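PDB 4XSO: Alr3699 protein from Nostoc sp., which belongs to the GT-B glycosyltransferase-like proteins, with two Rossmann-like parallel alpha/beta domains. Local coordinates for residues A[28-33]-A[51-56]; A[157-162]-A[175-180]; A[206-211]-A[234-239]; A[313-318]-A[331-336]. All coordinates share one frame; numbering follows the deposited sequence.

Contact 1 of 4, residues A[28-33]-A[51-56]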
# COMPACT_ATOMS: atom_id res chain seq x y z
N ILE A 28 6.11 12.99 23.12
CA ILE A 28 6.94 11.81 22.72
C ILE A 28 8.10 12.22 21.79
O ILE A 28 9.20 11.80 21.97
CB ILE A 28 6.05 10.76 22.05
CG1 ILE A 28 5.04 10.15 23.01
CG2 ILE A 28 6.87 9.65 21.46
CD1 ILE A 28 3.82 9.58 22.29
N ALA A 29 7.82 13.14 20.86
CA ALA A 29 8.74 13.58 19.84
C ALA A 29 9.82 14.61 20.26
O ALA A 29 10.94 14.63 19.69
CB ALA A 29 7.93 14.12 18.69
N LYS A 30 9.54 15.43 21.27
CA LYS A 30 10.46 16.50 21.62
C LYS A 30 11.87 16.07 21.89
O LYS A 30 12.77 16.74 21.42
CB LYS A 30 9.96 17.36 22.82
CG LYS A 30 9.23 18.63 22.38
CD LYS A 30 8.91 19.60 23.54
CE LYS A 30 7.70 19.16 24.36
NZ LYS A 30 7.21 20.21 25.30
N PRO A 31 12.08 14.95 22.63
CA PRO A 31 13.42 14.47 22.89
C PRO A 31 14.15 14.08 21.62
O PRO A 31 15.39 13.91 21.65
CB PRO A 31 13.21 13.23 23.79
CG PRO A 31 11.87 13.42 24.38
CD PRO A 31 11.07 14.19 23.38
N TYR A 32 13.41 13.92 20.52
CA TYR A 32 14.01 13.37 19.27
C TYR A 32 13.99 14.42 18.18
O TYR A 32 14.30 14.13 17.01
CB TYR A 32 13.23 12.11 18.78
CG TYR A 32 13.26 11.06 19.81
CD1 TYR A 32 14.41 10.26 19.97
CD2 TYR A 32 12.15 10.81 20.61
CE1 TYR A 32 14.50 9.28 20.95
CE2 TYR A 32 12.20 9.82 21.59
CZ TYR A 32 13.37 9.06 21.76
OH TYR A 32 13.45 8.14 22.77
N ARG A 33 13.66 15.66 18.54
CA ARG A 33 13.38 16.61 17.57
C ARG A 33 14.58 17.01 16.68
O ARG A 33 14.33 17.59 15.65
CB ARG A 33 12.63 17.83 18.13
CG ARG A 33 13.49 18.81 18.83
CD ARG A 33 12.65 19.92 19.36
NE ARG A 33 13.52 20.94 19.91
CZ ARG A 33 13.11 21.96 20.64
NH1 ARG A 33 14.00 22.84 21.07
NH2 ARG A 33 11.82 22.13 20.94
N GLU A 51 5.45 23.04 14.68
CA GLU A 51 6.41 24.08 14.34
C GLU A 51 6.72 24.97 15.55
O GLU A 51 7.91 25.22 15.88
CB GLU A 51 5.85 24.91 13.18
CG GLU A 51 5.86 24.19 11.83
CD GLU A 51 4.99 24.88 10.79
OE1 GLU A 51 4.20 25.78 11.14
OE2 GLU A 51 5.04 24.47 9.63
N GLN A 52 5.70 25.34 16.30
CA GLN A 52 5.92 26.13 17.52
C GLN A 52 6.85 25.42 18.49
O GLN A 52 7.45 26.05 19.34
CB GLN A 52 4.59 26.41 18.24
CG GLN A 52 3.61 27.28 17.39
CD GLN A 52 2.32 27.61 18.13
OE1 GLN A 52 2.04 27.05 19.19
NE2 GLN A 52 1.51 28.53 17.55
N HIS A 53 6.90 24.10 18.42
CA HIS A 53 7.76 23.33 19.31
C HIS A 53 9.05 22.90 18.62
O HIS A 53 9.75 22.08 19.17
CB HIS A 53 6.99 22.12 19.85
CG HIS A 53 6.02 22.44 20.95
ND1 HIS A 53 4.67 22.68 20.71
CD2 HIS A 53 6.19 22.53 22.29
CE1 HIS A 53 4.06 22.90 21.86
NE2 HIS A 53 4.96 22.82 22.83
N HIS A 54 9.38 23.46 17.45
CA HIS A 54 10.59 23.12 16.68
C HIS A 54 10.66 21.64 16.24
O HIS A 54 11.75 21.09 16.01
CB HIS A 54 11.90 23.59 17.36
CG HIS A 54 11.86 25.02 17.80
ND1 HIS A 54 11.95 26.06 16.90
CD2 HIS A 54 11.65 25.57 19.02
CE1 HIS A 54 11.79 27.20 17.55
NE2 HIS A 54 11.62 26.93 18.83
N ILE A 55 9.50 21.02 16.05
CA ILE A 55 9.47 19.64 15.62
C ILE A 55 9.25 19.66 14.12
O ILE A 55 8.24 20.13 13.65
CB ILE A 55 8.41 18.85 16.34
CG1 ILE A 55 8.73 18.82 17.81
CG2 ILE A 55 8.39 17.37 15.89
CD1 ILE A 55 7.58 18.31 18.62
N PRO A 56 10.20 19.05 13.37
CA PRO A 56 10.02 19.07 11.95
C PRO A 56 8.71 18.37 11.58
O PRO A 56 8.39 17.30 12.15
CB PRO A 56 11.23 18.36 11.41
CG PRO A 56 12.26 18.43 12.49
CD PRO A 56 11.45 18.40 13.78

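Contact 2 of 4, residues A[157-162]-A[175-180]. With GOL (glycerol), chain D.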
# COMPACT_ATOMS: atom_id res chain seq x y z
N ASN A 157 -1.60 3.02 25.46
CA ASN A 157 -1.65 4.12 26.43
C ASN A 157 -2.35 3.74 27.71
O ASN A 157 -2.32 4.45 28.73
CB ASN A 157 -2.21 5.37 25.77
CG ASN A 157 -3.69 5.22 25.34
OD1 ASN A 157 -4.27 4.11 25.39
ND2 ASN A 157 -4.29 6.35 24.94
N SER A 158 -2.85 2.51 27.74
CA SER A 158 -3.53 2.05 28.94
C SER A 158 -3.78 0.53 28.82
O SER A 158 -3.76 -0.03 27.71
CB SER A 158 -4.85 2.78 29.09
OG SER A 158 -5.75 2.33 28.10
N GLN A 159 -3.92 -0.11 29.97
CA GLN A 159 -4.46 -1.49 30.04
C GLN A 159 -5.80 -1.70 29.27
O GLN A 159 -5.93 -2.70 28.58
CB GLN A 159 -4.54 -2.00 31.48
CG GLN A 159 -3.13 -2.16 32.06
CD GLN A 159 -3.02 -2.60 33.54
OE1 GLN A 159 -3.95 -2.49 34.33
NE2 GLN A 159 -1.84 -3.06 33.91
N ALA A 160 -6.68 -0.73 29.31
CA ALA A 160 -7.95 -0.71 28.56
C ALA A 160 -7.74 -0.76 27.03
O ALA A 160 -8.35 -1.60 26.34
CB ALA A 160 -8.73 0.55 28.91
N SER A 161 -6.82 0.07 26.53
CA SER A 161 -6.47 0.04 25.14
C SER A 161 -5.80 -1.28 24.81
O SER A 161 -6.05 -1.87 23.74
CB SER A 161 -5.60 1.24 24.70
OG SER A 161 -6.36 2.43 24.89
N GLN A 162 -4.92 -1.72 25.67
CA GLN A 162 -4.18 -2.95 25.40
C GLN A 162 -5.16 -4.11 25.36
O GLN A 162 -5.03 -4.98 24.53
CB GLN A 162 -3.17 -3.18 26.52
CG GLN A 162 -2.31 -4.46 26.43
CD GLN A 162 -1.48 -4.64 27.68
OE1 GLN A 162 -1.96 -4.41 28.76
NE2 GLN A 162 -0.26 -5.02 27.52
N THR A 175 2.62 -6.20 22.94
CA THR A 175 2.08 -4.98 23.51
C THR A 175 2.86 -4.63 24.74
O THR A 175 3.40 -5.50 25.35
CB THR A 175 0.58 -5.08 23.94
OG1 THR A 175 0.43 -6.05 24.99
CG2 THR A 175 -0.30 -5.44 22.76
N LYS A 176 2.94 -3.34 25.05
CA LYS A 176 3.51 -2.84 26.24
C LYS A 176 2.70 -1.61 26.59
O LYS A 176 2.51 -0.74 25.73
CB LYS A 176 4.93 -2.38 26.01
CG LYS A 176 5.54 -1.86 27.33
CD LYS A 176 7.02 -1.56 27.26
CE LYS A 176 7.39 -0.58 28.39
NZ LYS A 176 7.05 -1.05 29.77
N VAL A 177 2.32 -1.44 27.85
CA VAL A 177 1.57 -0.29 28.25
C VAL A 177 2.55 0.83 28.63
O VAL A 177 3.42 0.57 29.39
CB VAL A 177 0.59 -0.56 29.43
CG1 VAL A 177 0.04 0.70 29.99
CG2 VAL A 177 -0.55 -1.50 29.00
N ILE A 178 2.42 2.02 28.07
CA ILE A 178 3.21 3.20 28.51
C ILE A 178 2.21 4.33 28.56
O ILE A 178 1.59 4.66 27.57
CB ILE A 178 4.37 3.57 27.59
CG1 ILE A 178 5.36 2.44 27.47
CG2 ILE A 178 5.11 4.81 28.11
CD1 ILE A 178 6.50 2.78 26.56
N TYR A 179 2.05 4.92 29.75
CA TYR A 179 1.02 5.93 30.01
C TYR A 179 1.53 7.26 29.39
O TYR A 179 2.69 7.39 29.11
CB TYR A 179 0.84 6.01 31.53
CG TYR A 179 0.14 4.80 32.16
CD1 TYR A 179 -1.12 4.41 31.70
CD2 TYR A 179 0.66 4.13 33.28
CE1 TYR A 179 -1.82 3.33 32.27
CE2 TYR A 179 -0.07 3.03 33.86
CZ TYR A 179 -1.31 2.64 33.35
OH TYR A 179 -2.12 1.55 33.85
N ASN A 180 0.63 8.22 29.17
CA ASN A 180 0.94 9.60 28.82
C ASN A 180 1.79 10.24 29.94
O ASN A 180 1.65 9.94 31.15
CB ASN A 180 -0.35 10.39 28.63
CG ASN A 180 -1.12 10.07 27.35
OD1 ASN A 180 -1.03 8.98 26.75
ND2 ASN A 180 -1.99 10.97 26.99
C1 GOL D . 3.04 -2.50 31.29
O1 GOL D . 4.15 -1.96 30.49
C2 GOL D . 1.96 -3.35 30.57
O2 GOL D . 2.64 -4.07 29.60
C3 GOL D . 1.10 -4.33 31.42
O3 GOL D . 0.76 -5.50 30.62

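Contact 3 of 4, residues A[206-211]-A[234-239]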
# COMPACT_ATOMS: atom_id res chain seq x y z
N ASN A 206 -18.04 29.96 46.81
CA ASN A 206 -18.70 28.75 46.34
C ASN A 206 -17.86 27.44 46.51
O ASN A 206 -16.62 27.48 46.64
CB ASN A 206 -19.01 28.89 44.86
CG ASN A 206 -19.97 30.01 44.57
OD1 ASN A 206 -19.72 30.85 43.71
ND2 ASN A 206 -21.09 29.99 45.23
N PHE A 207 -18.55 26.31 46.40
CA PHE A 207 -17.88 25.02 46.17
C PHE A 207 -17.92 24.79 44.67
O PHE A 207 -18.99 24.56 44.07
CB PHE A 207 -18.55 23.86 46.92
CG PHE A 207 -17.77 22.59 46.92
CD1 PHE A 207 -17.87 21.71 45.84
CD2 PHE A 207 -16.87 22.29 47.96
CE1 PHE A 207 -17.13 20.56 45.81
CE2 PHE A 207 -16.14 21.11 47.94
CZ PHE A 207 -16.29 20.23 46.87
N VAL A 208 -16.74 24.87 44.06
CA VAL A 208 -16.64 24.89 42.64
C VAL A 208 -16.24 23.51 42.06
O VAL A 208 -15.17 22.98 42.32
CB VAL A 208 -15.60 25.94 42.22
CG1 VAL A 208 -15.39 25.92 40.71
CG2 VAL A 208 -16.02 27.34 42.65
N VAL A 209 -17.11 22.99 41.23
CA VAL A 209 -16.84 21.79 40.48
C VAL A 209 -16.50 22.16 39.06
O VAL A 209 -17.32 22.77 38.34
CB VAL A 209 -18.05 20.85 40.43
CG1 VAL A 209 -17.67 19.57 39.70
CG2 VAL A 209 -18.54 20.52 41.82
N GLY A 210 -15.32 21.77 38.59
CA GLY A 210 -14.87 22.14 37.26
C GLY A 210 -14.96 20.94 36.33
O GLY A 210 -14.64 19.80 36.70
N HIS A 211 -15.37 21.22 35.09
CA HIS A 211 -15.42 20.22 34.07
C HIS A 211 -14.61 20.77 32.91
O HIS A 211 -14.90 21.88 32.43
CB HIS A 211 -16.90 20.04 33.68
CG HIS A 211 -17.16 18.83 32.85
ND1 HIS A 211 -16.80 18.74 31.52
CD2 HIS A 211 -17.73 17.65 33.16
CE1 HIS A 211 -17.15 17.55 31.05
NE2 HIS A 211 -17.68 16.86 32.04
N GLN A 234 -24.55 26.43 47.44
CA GLN A 234 -23.23 26.98 47.28
C GLN A 234 -22.38 26.21 46.23
O GLN A 234 -21.30 26.72 45.84
CB GLN A 234 -22.49 27.09 48.63
CG GLN A 234 -21.89 25.80 49.20
CD GLN A 234 -22.93 24.97 49.91
OE1 GLN A 234 -24.13 25.17 49.71
NE2 GLN A 234 -22.48 24.05 50.76
N VAL A 235 -22.88 25.07 45.73
CA VAL A 235 -22.20 24.34 44.68
C VAL A 235 -22.47 24.96 43.33
O VAL A 235 -23.63 24.95 42.82
CB VAL A 235 -22.58 22.83 44.62
CG1 VAL A 235 -21.78 22.11 43.52
CG2 VAL A 235 -22.34 22.15 45.96
N THR A 236 -21.38 25.40 42.68
CA THR A 236 -21.45 25.87 41.28
C THR A 236 -20.48 25.12 40.36
O THR A 236 -19.43 24.60 40.80
CB THR A 236 -21.06 27.35 41.12
OG1 THR A 236 -19.70 27.49 41.49
CG2 THR A 236 -21.84 28.20 41.97
N ALA A 237 -20.87 25.03 39.10
CA ALA A 237 -20.08 24.34 38.10
C ALA A 237 -19.43 25.35 37.13
O ALA A 237 -20.03 26.34 36.78
CB ALA A 237 -20.95 23.33 37.39
N ILE A 238 -18.15 25.15 36.80
CA ILE A 238 -17.53 25.87 35.72
C ILE A 238 -17.28 24.88 34.65
O ILE A 238 -16.71 23.79 34.89
CB ILE A 238 -16.23 26.66 36.11
CG1 ILE A 238 -15.15 25.72 36.62
CG2 ILE A 238 -16.50 27.70 37.19
CD1 ILE A 238 -13.78 26.39 36.70
N LEU A 239 -17.75 25.22 33.45
CA LEU A 239 -17.54 24.42 32.23
C LEU A 239 -16.51 25.14 31.39
O LEU A 239 -16.72 26.29 30.93
CB LEU A 239 -18.83 24.22 31.43
CG LEU A 239 -20.02 23.72 32.27
CD1 LEU A 239 -21.16 23.37 31.34
CD2 LEU A 239 -19.71 22.51 33.05

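Contact 4 of 4, residues A[313-318]-A[331-336]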
# COMPACT_ATOMS: atom_id res chain seq x y z
N ALA A 313 -15.66 8.98 35.69
CA ALA A 313 -16.62 7.96 35.29
C ALA A 313 -15.86 6.64 35.25
O ALA A 313 -14.74 6.60 34.75
CB ALA A 313 -17.26 8.32 33.94
N LYS A 314 -16.41 5.60 35.88
CA LYS A 314 -15.78 4.30 35.99
C LYS A 314 -15.91 3.47 34.70
O LYS A 314 -16.78 2.58 34.58
CB LYS A 314 -16.37 3.54 37.16
CG LYS A 314 -15.57 2.34 37.56
CD LYS A 314 -16.17 1.54 38.72
CE LYS A 314 -15.52 0.15 38.79
NZ LYS A 314 -15.09 -0.21 40.17
N ALA A 315 -15.03 3.79 33.75
CA ALA A 315 -14.91 3.14 32.45
C ALA A 315 -13.52 3.41 31.80
O ALA A 315 -12.84 4.43 32.12
CB ALA A 315 -16.02 3.61 31.52
N GLY A 316 -13.10 2.49 30.93
CA GLY A 316 -11.86 2.63 30.19
C GLY A 316 -10.67 2.92 31.06
O GLY A 316 -10.53 2.35 32.09
N GLY A 317 -9.85 3.87 30.65
CA GLY A 317 -8.60 4.15 31.33
C GLY A 317 -8.74 4.67 32.74
O GLY A 317 -7.82 4.43 33.57
N ALA A 318 -9.88 5.33 33.04
CA ALA A 318 -10.11 5.97 34.36
C ALA A 318 -9.92 5.01 35.52
O ALA A 318 -9.36 5.36 36.57
CB ALA A 318 -11.53 6.55 34.43
N THR A 331 -17.33 6.83 39.74
CA THR A 331 -18.77 6.60 39.74
C THR A 331 -19.24 6.00 38.42
O THR A 331 -18.62 6.20 37.38
CB THR A 331 -19.51 7.94 39.89
OG1 THR A 331 -19.12 8.79 38.81
CG2 THR A 331 -19.14 8.59 41.18
N THR A 332 -20.38 5.33 38.47
CA THR A 332 -20.92 4.67 37.30
C THR A 332 -21.22 5.63 36.20
O THR A 332 -21.95 6.56 36.41
CB THR A 332 -22.26 4.03 37.68
OG1 THR A 332 -22.05 3.17 38.81
CG2 THR A 332 -22.83 3.28 36.50
N PRO A 333 -20.71 5.41 34.98
CA PRO A 333 -20.99 6.45 33.99
C PRO A 333 -22.48 6.64 33.72
O PRO A 333 -23.24 5.68 33.72
CB PRO A 333 -20.26 5.99 32.73
CG PRO A 333 -19.34 4.94 33.16
CD PRO A 333 -19.83 4.36 34.44
N GLY A 334 -22.86 7.89 33.48
CA GLY A 334 -24.22 8.29 33.18
C GLY A 334 -25.13 8.47 34.39
O GLY A 334 -26.27 8.86 34.20
N GLU A 335 -24.65 8.17 35.61
CA GLU A 335 -25.48 8.25 36.83
C GLU A 335 -25.24 9.52 37.68
O GLU A 335 -24.30 9.61 38.49
CB GLU A 335 -25.30 7.00 37.68
CG GLU A 335 -25.28 5.72 36.85
CD GLU A 335 -26.66 5.24 36.40
OE1 GLU A 335 -27.44 6.05 35.86
OE2 GLU A 335 -26.96 4.03 36.60
N SER A 336 -26.14 10.48 37.56
CA SER A 336 -25.96 11.77 38.16
C SER A 336 -26.13 11.75 39.64
O SER A 336 -25.52 12.60 40.35
CB SER A 336 -26.86 12.83 37.51
OG SER A 336 -28.24 12.54 37.68

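Contact 1 of 4, residues A[28-33]-A[51-56]
Arg-33 illustrates how one long side chain can run across the end of a neighbouring helix. With chi1 at 79° its CG sits between the backbone N and the carbonyl carbon, and from there the chain is extended out to NE, past the backbone of His-53 and His-54. Its NH2 meets His-53 O at 2.7 Å, a short but weak hydrogen bond, since the N-H is bent to 120° and the oxygen approaches the guanidinium obliquely. His-54 meets the same group in two ways. Its CB lies over the centre of one guanidinium face, 3.9 Å from Arg-33 CZ, while its ring presents an edge, with CD2 3.9 Å from Arg-33 NH2. The two planes stand 77° apart. The positive phi of His-54, the C-prime residue of a Schellman motif, turns the chain off helix 45-52 beside the arginine.

The apolar half centres on Ile-55. Its CD1 touches Ala-29 CB at 4.2 Å, and Lys-30 CG at 4.1 Å, where the lysine chain crosses it at about a right angle. Arg-33 CB rests on Ile-55 CG1 at 4.0 Å. Beyond, a bend at chi3 carries Lys-30 NZ to 3.9 Å from His-53 CD2; the ND1 of that imidazole is bonded to Leu-49 O.

The contact thus brings the end of helix 20-29 against the end of helix 45-52. Ala-29 also packs on Phe-11 of strand 9-13, Ile-55 touches Val-38 of strand 36-40, and helix 370-382 lies against Ile-28 and Tyr-32.

Contact 2 of 4, residues A[157-162]-A[175-180]
Gln-162 packs tightly on Val-177: the amide OE1 of Gln-162 comes within 3.2 Å of Val-177 CG2, the two side chains crossing at about a right angle. The glutamine reaches the strand because CG is anti to its backbone N (chi1 179°) and the chain stays extended beyond it. Its amide then turns NE2 to Thr-175 OG1, 2.8 Å away, in a nearly straight bond (161° at the hydrogen) that lies close to the amide plane. Thr-175 OG1 has a second partner in Ala-172 O. At the other end the packing is also close. Asn-157 CA points its hydrogen almost directly at Ile-178 O (3.5 Å between CA and O, 170° at the hydrogen), and Asn-157 O lies at the edge of the Tyr-179 ring, 3.2 Å from CD1.

These segments belong to the beta-alpha-beta unit of strand 153-156, helix 159-167 and strand 175-177, at one edge of the seven-stranded parallel sheet. Ser-158 is the N-cap of the helix, its OG accepting from Ser-161 N at 3.0 Å and also bonded to Pro-295 O, while Glu-320 takes up Tyr-179 OH and the backbone N of Gln-159.

The looser side is where Gln-159 projects, exposed, with its CG just brushing Val-177 CG2. A glycerol, probably from the crystallisation liquor, lies along the strand here. Its O1 is 2.9 Å from Val-177 O, to which it donates, and 3.1 Å from Lys-176 NZ, while its O3 accepts from Gln-162 NE2 at 3.3 Å.

Contact 3 of 4, residues A[206-211]-A[234-239]
A chi1 of 61° sets CG1 of Ile-238 between its own N and carbonyl carbon, bringing it to 3.6 Å from Gly-210 CA on the adjoining strand. The similar rotation of Thr-236 (64°) sets OG1 beside Val-208 CG2 and sends CG2 to 3.7 Å from Asn-206 CG. The strands form a parallel beta-alpha-beta unit with helix 221-228, in the Rossmann-like second domain of a GT-B protein.

Five backbone hydrogen bonds run the length of the pair, from Phe-207 N to Gln-234 O (2.8 Å) up to His-211 N and Ile-238 O (2.9 Å). CA-H...O contacts run between them, such as Ala-237 CA to Val-209 O at 3.2 Å.

The sheet's two faces differ. Phe-207, Val-209, Val-235 and Ala-237 line one, where Val-209 CG2 meets Val-235 CG1 at 4.0 Å beneath helices 221-228 and 336-348. On the face of Val-208, Thr-236 and Ile-238, the buried hydroxyl of Thr-236 has no polar partner in the model; Asn-206 CB lies 3.7 Å from its OG1.

Contact 4 of 4, residues A[313-318]-A[331-336]
Where a parallel ladder would next use the N-H of residue 333 to bond Lys-314 O, the chain has a proline: Pro-333 CD meets that oxygen at 3.5 Å. Consistent with this, the pairing of strand 310-313 with strand 329-331 ends with one last bridge, Ala-313 to Thr-331. The sole hydrogen bond across these segments joins Lys-314 N to Thr-331 O (2.7 Å, 163° at the hydrogen). The same oxygen receives a CA-H...O contact from Ala-313 CA at 3.4 Å.

Pro-333 also supplies the apolar part. Its CB is 4.0 Å from Ala-313 CB, and its CG is 3.9 Å from Ala-315 CB. Between the alanines lies an inverse gamma turn centred on Lys-314, closed by a weak Ala-315 N to Ala-313 O bond. The lysine's CB passes 3.5 Å from Thr-331 O, and with CG anti to the backbone N (chi1 -166°) the rest leads off from the other segment. Both segments are loops after parallel strands of the Rossmann-like domain, leading into helices 318-321 and 336-348.

The chemistry implies a join that depends on main-chain hydrogen bonding and small apolar contacts, with no polar side-chain bond across it.

How the contacts relate
Contact 3 is core: a regular, largely buried strand pair held by a repeating backbone ladder. Contact 4 lies in the same domain and shows a sheet running out into loops, with a single backbone bond and a proline; both pack against helix 336-348. Contacts 1 and 2 belong to the other domain, are partly buried and share helix 370-382 as a neighbour; there side chains do more of the work, through a weak arginine bond to a helix end in contact 1 and a glutamine-threonine bond in contact 2. Their nearest atoms are about 7 Å apart. Contacts 2 and 4 touch across the two domains, Ala-160 CB lying 3.7 Å from Gly-316 C.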